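Local coordinates for soluble lytic murein transglycosylase (Pseudomonas aeruginosa, PDB 5OHU), which probably cleaves the glycan strands of peptidoglycan as a lytic transglycosylase, turning over the cell wall by both exolytic and endolytic reactions, at residues A[437-449]-A[460-472]. Numbering follows the deposited sequence.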
loop_
_atom_site.group_PDB
_atom_site.type_symbol
_atom_site.label_atom_id
_atom_site.label_comp_id
_atom_site.label_asym_id
_atom_site.label_seq_id
_atom_site.Cartn_x
_atom_site.Cartn_y
_atom_site.Cartn_z
ATOM N N ASP A 437 16.973 12.143 -6.938
ATOM C CA ASP A 437 17.347 11.051 -7.825
ATOM C C ASP A 437 18.073 9.962 -7.026
ATOM O O ASP A 437 18.221 10.050 -5.803
ATOM C CB ASP A 437 18.168 11.560 -9.020
ATOM C CG ASP A 437 19.565 12.037 -8.645
ATOM O OD1 ASP A 437 19.951 11.974 -7.463
ATOM O OD2 ASP A 437 20.299 12.467 -9.562
ATOM N N ARG A 438 18.540 8.928 -7.733
ATOM C CA ARG A 438 19.036 7.725 -7.067
ATOM C C ARG A 438 20.227 8.031 -6.170
ATOM O O ARG A 438 20.255 7.629 -5.002
ATOM C CB ARG A 438 19.400 6.658 -8.102
ATOM C CG ARG A 438 19.678 5.282 -7.490
ATOM C CD ARG A 438 19.779 4.199 -8.556
ATOM N NE ARG A 438 19.950 2.870 -7.974
ATOM C CZ ARG A 438 21.131 2.314 -7.719
ATOM N NH1 ARG A 438 22.247 2.975 -7.995
ATOM N NH2 ARG A 438 21.198 1.100 -7.187
ATOM N N ASP A 439 21.225 8.745 -6.701
ATOM C CA ASP A 439 22.409 9.065 -5.907
ATOM C C ASP A 439 22.049 9.929 -4.708
ATOM O O ASP A 439 22.602 9.753 -3.615
ATOM C CB ASP A 439 23.451 9.776 -6.770
ATOM C CG ASP A 439 23.693 9.080 -8.093
ATOM O OD1 ASP A 439 22.709 8.828 -8.824
ATOM O OD2 ASP A 439 24.868 8.784 -8.402
ATOM N N GLU A 440 21.130 10.875 -4.895
ATOM C CA GLU A 440 20.722 11.737 -3.795
ATOM C C GLU A 440 19.968 10.944 -2.737
ATOM O O GLU A 440 20.209 11.102 -1.535
ATOM C CB GLU A 440 19.873 12.888 -4.330
ATOM C CG GLU A 440 20.664 13.918 -5.129
ATOM C CD GLU A 440 19.771 14.930 -5.824
ATOM O OE1 GLU A 440 18.687 14.543 -6.321
ATOM O OE2 GLU A 440 20.155 16.117 -5.871
ATOM N N LEU A 441 19.048 10.083 -3.174
ATOM C CA LEU A 441 18.350 9.201 -2.249
ATOM C C LEU A 441 19.329 8.399 -1.401
ATOM O O LEU A 441 19.116 8.220 -0.195
ATOM C CB LEU A 441 17.432 8.259 -3.026
ATOM C CG LEU A 441 16.182 8.879 -3.639
ATOM C CD1 LEU A 441 15.486 7.838 -4.469
ATOM C CD2 LEU A 441 15.254 9.415 -2.554
ATOM N N ILE A 442 20.408 7.911 -2.019
ATOM C CA ILE A 442 21.419 7.155 -1.290
ATOM C C ILE A 442 22.115 8.047 -0.265
ATOM O O ILE A 442 22.308 7.653 0.893
ATOM C CB ILE A 442 22.417 6.517 -2.279
ATOM C CG1 ILE A 442 21.789 5.294 -2.964
ATOM C CG2 ILE A 442 23.700 6.129 -1.578
ATOM C CD1 ILE A 442 22.451 4.912 -4.261
ATOM N N ALA A 443 22.476 9.269 -0.664
ATOM C CA ALA A 443 23.074 10.205 0.283
ATOM C C ALA A 443 22.124 10.507 1.437
ATOM O O ALA A 443 22.543 10.543 2.602
ATOM C CB ALA A 443 23.479 11.492 -0.434
ATOM N N GLN A 444 20.835 10.713 1.136
ATOM C CA GLN A 444 19.859 10.958 2.193
ATOM C C GLN A 444 19.765 9.764 3.139
ATOM O O GLN A 444 19.622 9.935 4.358
ATOM C CB GLN A 444 18.490 11.264 1.586
ATOM C CG GLN A 444 17.542 11.987 2.527
ATOM C CD GLN A 444 16.108 11.944 2.053
ATOM O OE1 GLN A 444 15.668 10.947 1.485
ATOM N NE2 GLN A 444 15.366 13.030 2.279
ATOM N N ALA A 445 19.844 8.546 2.589
ATOM C CA ALA A 445 19.817 7.351 3.426
ATOM C C ALA A 445 20.965 7.352 4.426
ATOM O O ALA A 445 20.772 7.021 5.604
ATOM C CB ALA A 445 19.864 6.089 2.557
ATOM N N ARG A 446 22.165 7.737 3.984
ATOM C CA ARG A 446 23.301 7.776 4.903
ATOM C C ARG A 446 23.096 8.820 5.991
ATOM O O ARG A 446 23.409 8.571 7.161
ATOM C CB ARG A 446 24.601 8.047 4.146
ATOM C CG ARG A 446 25.866 7.846 4.993
ATOM C CD ARG A 446 26.056 6.378 5.388
ATOM N NE ARG A 446 26.676 6.228 6.705
ATOM C CZ ARG A 446 27.987 6.162 6.913
ATOM N NH1 ARG A 446 28.828 6.233 5.892
ATOM N NH2 ARG A 446 28.459 6.027 8.146
ATOM N N LEU A 447 22.569 9.995 5.625
ATOM C CA LEU A 447 22.392 11.073 6.596
ATOM C C LEU A 447 21.388 10.681 7.670
ATOM O O LEU A 447 21.613 10.917 8.863
ATOM C CB LEU A 447 21.952 12.359 5.885
ATOM C CG LEU A 447 23.002 13.115 5.060
ATOM C CD1 LEU A 447 22.345 14.154 4.162
ATOM C CD2 LEU A 447 24.043 13.784 5.954
ATOM N N ALA A 448 20.269 10.077 7.262
ATOM C CA ALA A 448 19.256 9.647 8.221
ATOM C C ALA A 448 19.761 8.503 9.099
ATOM O O ALA A 448 19.426 8.433 10.288
ATOM C CB ALA A 448 17.979 9.237 7.484
ATOM N N TYR A 449 20.555 7.588 8.533
ATOM C CA TYR A 449 21.129 6.516 9.341
ATOM C C TYR A 449 22.027 7.076 10.443
ATOM O O TYR A 449 21.948 6.646 11.601
ATOM C CB TYR A 449 21.901 5.543 8.447
ATOM C CG TYR A 449 22.530 4.372 9.181
ATOM C CD1 TYR A 449 21.788 3.235 9.492
ATOM C CD2 TYR A 449 23.869 4.398 9.550
ATOM C CE1 TYR A 449 22.368 2.164 10.156
ATOM C CE2 TYR A 449 24.450 3.336 10.216
ATOM C CZ TYR A 449 23.700 2.227 10.513
ATOM O OH TYR A 449 24.290 1.179 11.172
ATOM N N SER A 460 14.546 5.628 2.259
ATOM C CA SER A 460 15.294 6.264 1.178
ATOM C C SER A 460 16.073 5.238 0.367
ATOM O O SER A 460 16.016 5.230 -0.868
ATOM C CB SER A 460 16.247 7.320 1.740
ATOM O OG SER A 460 15.534 8.406 2.285
ATOM N N ILE A 461 16.827 4.375 1.052
ATOM C CA ILE A 461 17.664 3.402 0.363
ATOM C C ILE A 461 16.808 2.416 -0.419
ATOM O O ILE A 461 17.250 1.872 -1.438
ATOM C CB ILE A 461 18.589 2.687 1.369
ATOM C CG1 ILE A 461 19.719 1.979 0.637
ATOM C CG2 ILE A 461 17.829 1.684 2.229
ATOM C CD1 ILE A 461 21.040 2.649 0.850
ATOM N N SER A 462 15.572 2.183 0.027
ATOM C CA SER A 462 14.678 1.319 -0.735
ATOM C C SER A 462 14.173 2.020 -1.989
ATOM O O SER A 462 14.094 1.401 -3.056
ATOM C CB SER A 462 13.519 0.853 0.145
ATOM O OG SER A 462 14.020 0.086 1.229
ATOM N N GLN A 463 13.833 3.309 -1.888
ATOM C CA GLN A 463 13.462 4.053 -3.089
ATOM C C GLN A 463 14.595 4.028 -4.101
ATOM O O GLN A 463 14.362 3.893 -5.309
ATOM C CB GLN A 463 13.106 5.502 -2.751
ATOM C CG GLN A 463 11.864 5.717 -1.905
ATOM C CD GLN A 463 11.683 7.189 -1.526
ATOM O OE1 GLN A 463 11.671 7.547 -0.344
ATOM N NE2 GLN A 463 11.554 8.046 -2.534
ATOM N N ALA A 464 15.833 4.150 -3.622
ATOM C CA ALA A 464 16.999 4.129 -4.490
ATOM C C ALA A 464 17.291 2.743 -5.050
ATOM O O ALA A 464 18.143 2.620 -5.939
ATOM C CB ALA A 464 18.213 4.640 -3.724
ATOM N N GLN A 465 16.617 1.705 -4.545
ATOM C CA GLN A 465 16.820 0.332 -5.002
ATOM C C GLN A 465 18.283 -0.082 -4.874
ATOM O O GLN A 465 18.827 -0.793 -5.720
ATOM C CB GLN A 465 16.318 0.146 -6.436
ATOM C CG GLN A 465 14.826 0.406 -6.592
ATOM C CD GLN A 465 14.200 -0.411 -7.697
ATOM O OE1 GLN A 465 14.236 -1.642 -7.673
ATOM N NE2 GLN A 465 13.618 0.268 -8.675
ATOM N N TYR A 466 18.927 0.376 -3.808
ATOM C CA TYR A 466 20.299 -0.006 -3.499
ATOM C C TYR A 466 20.261 -1.001 -2.344
ATOM O O TYR A 466 20.230 -0.625 -1.173
ATOM C CB TYR A 466 21.146 1.205 -3.155
ATOM C CG TYR A 466 22.571 0.808 -2.942
ATOM C CD1 TYR A 466 23.396 0.533 -4.023
ATOM C CD2 TYR A 466 23.090 0.665 -1.663
ATOM C CE1 TYR A 466 24.706 0.150 -3.841
ATOM C CE2 TYR A 466 24.395 0.283 -1.469
ATOM C CZ TYR A 466 25.200 0.025 -2.563
ATOM O OH TYR A 466 26.505 -0.361 -2.379
ATOM N N TRP A 467 20.312 -2.280 -2.678
ATOM C CA TRP A 467 20.068 -3.330 -1.705
ATOM C C TRP A 467 21.323 -3.819 -0.981
ATOM O O TRP A 467 21.193 -4.521 0.029
ATOM C CB TRP A 467 19.388 -4.503 -2.399
ATOM C CG TRP A 467 18.186 -4.098 -3.187
ATOM C CD1 TRP A 467 18.016 -4.208 -4.531
ATOM C CD2 TRP A 467 16.973 -3.520 -2.674
ATOM N NE1 TRP A 467 16.773 -3.744 -4.893
ATOM C CE2 TRP A 467 16.112 -3.318 -3.771
ATOM C CE3 TRP A 467 16.532 -3.159 -1.395
ATOM C CZ2 TRP A 467 14.836 -2.763 -3.631
ATOM C CZ3 TRP A 467 15.254 -2.617 -1.254
ATOM C CH2 TRP A 467 14.428 -2.421 -2.367
ATOM N N ASP A 468 22.519 -3.455 -1.444
ATOM C CA ASP A 468 23.741 -4.047 -0.910
ATOM C C ASP A 468 24.194 -3.435 0.409
ATOM O O ASP A 468 25.160 -3.933 1.000
ATOM C CB ASP A 468 24.869 -3.936 -1.936
ATOM C CG ASP A 468 24.477 -4.487 -3.286
ATOM O OD1 ASP A 468 23.359 -5.032 -3.403
ATOM O OD2 ASP A 468 25.286 -4.377 -4.230
ATOM N N ASP A 469 23.541 -2.386 0.901
ATOM C CA ASP A 469 23.935 -1.789 2.176
ATOM C C ASP A 469 23.089 -2.427 3.267
ATOM O O ASP A 469 21.959 -2.005 3.527
ATOM C CB ASP A 469 23.782 -0.273 2.162
ATOM C CG ASP A 469 24.453 0.392 3.357
ATOM O OD1 ASP A 469 24.447 -0.203 4.457
ATOM O OD2 ASP A 469 24.986 1.514 3.198
ATOM N N LEU A 470 23.653 -3.435 3.922
ATOM C CA LEU A 470 22.941 -4.192 4.935
ATOM C C LEU A 470 23.046 -3.575 6.321
ATOM O O LEU A 470 22.314 -3.987 7.225
ATOM C CB LEU A 470 23.456 -5.629 4.942
ATOM C CG LEU A 470 23.274 -6.361 3.604
ATOM C CD1 LEU A 470 23.630 -7.846 3.762
ATOM C CD2 LEU A 470 21.828 -6.242 3.111
ATOM N N ASP A 471 23.937 -2.601 6.510
ATOM C CA ASP A 471 23.924 -1.839 7.751
ATOM C C ASP A 471 22.694 -0.941 7.811
ATOM O O ASP A 471 21.976 -0.916 8.819
ATOM C CB ASP A 471 25.213 -1.027 7.883
ATOM C CG ASP A 471 26.412 -1.890 8.285
ATOM O OD1 ASP A 471 26.335 -3.132 8.135
ATOM O OD2 ASP A 471 27.431 -1.328 8.744
ATOM N N ILE A 472 22.413 -0.222 6.725
ATOM C CA ILE A 472 21.249 0.655 6.728
ATOM C C ILE A 472 19.970 -0.161 6.660
ATOM O O ILE A 472 19.012 0.112 7.385
ATOM C CB ILE A 472 21.328 1.675 5.579
ATOM C CG1 ILE A 472 22.489 2.648 5.803
ATOM C CG2 ILE A 472 20.013 2.442 5.468
ATOM C CD1 ILE A 472 22.436 3.849 4.893
HETATM O O HOH W 1 16.819 8.707 4.477
#
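Ser-460 meets Gln-444 where two successive antiparallel helices of the L domain pack as a helical hairpin, in a region related to TPR repeats. Its small side chain lets the helices come close, with CA atoms of Ser-460 and Ala-445 5.2 Å apart. Ser-460 OG donates to Gln-444 OE1 at 2.7 Å, from above the amide plane, and accepts a hydrogen bond from a water that also donates weakly to Gln-444 O; Gln-444 NE2 is held by Trp-429 O. Beside it, CB of Ile-461 lies 3.8 Å from the small methyl CB of Ala-445. Ala-464 rests its CB against both Leu-441 CB and Ile-442 CG1. Gln-465, with positive phi, closes the last turn in a Schellman motif. Arg-438, CG anti to its N (chi1 -169°) and extended to NE, reaches the carbonyls here: NE bonds weakly to Ala-464 O, bent to 121°, and NH2 weakly but straighter to Gln-465 O, in the guanidinium plane. Tyr-466 CB packs on Ile-442 CD1, while its hydroxyl bonds to Arg-392 O. After Asp-469 OD1 caps the next, weakly bonded helix through Ile-472 N, Ile-472 lays CG1 over one face of the Tyr-449 ring, 4.2 Å from its centroid, a CH-pi contact; its CD1 reaches Ala-445 O at 3.7 Å.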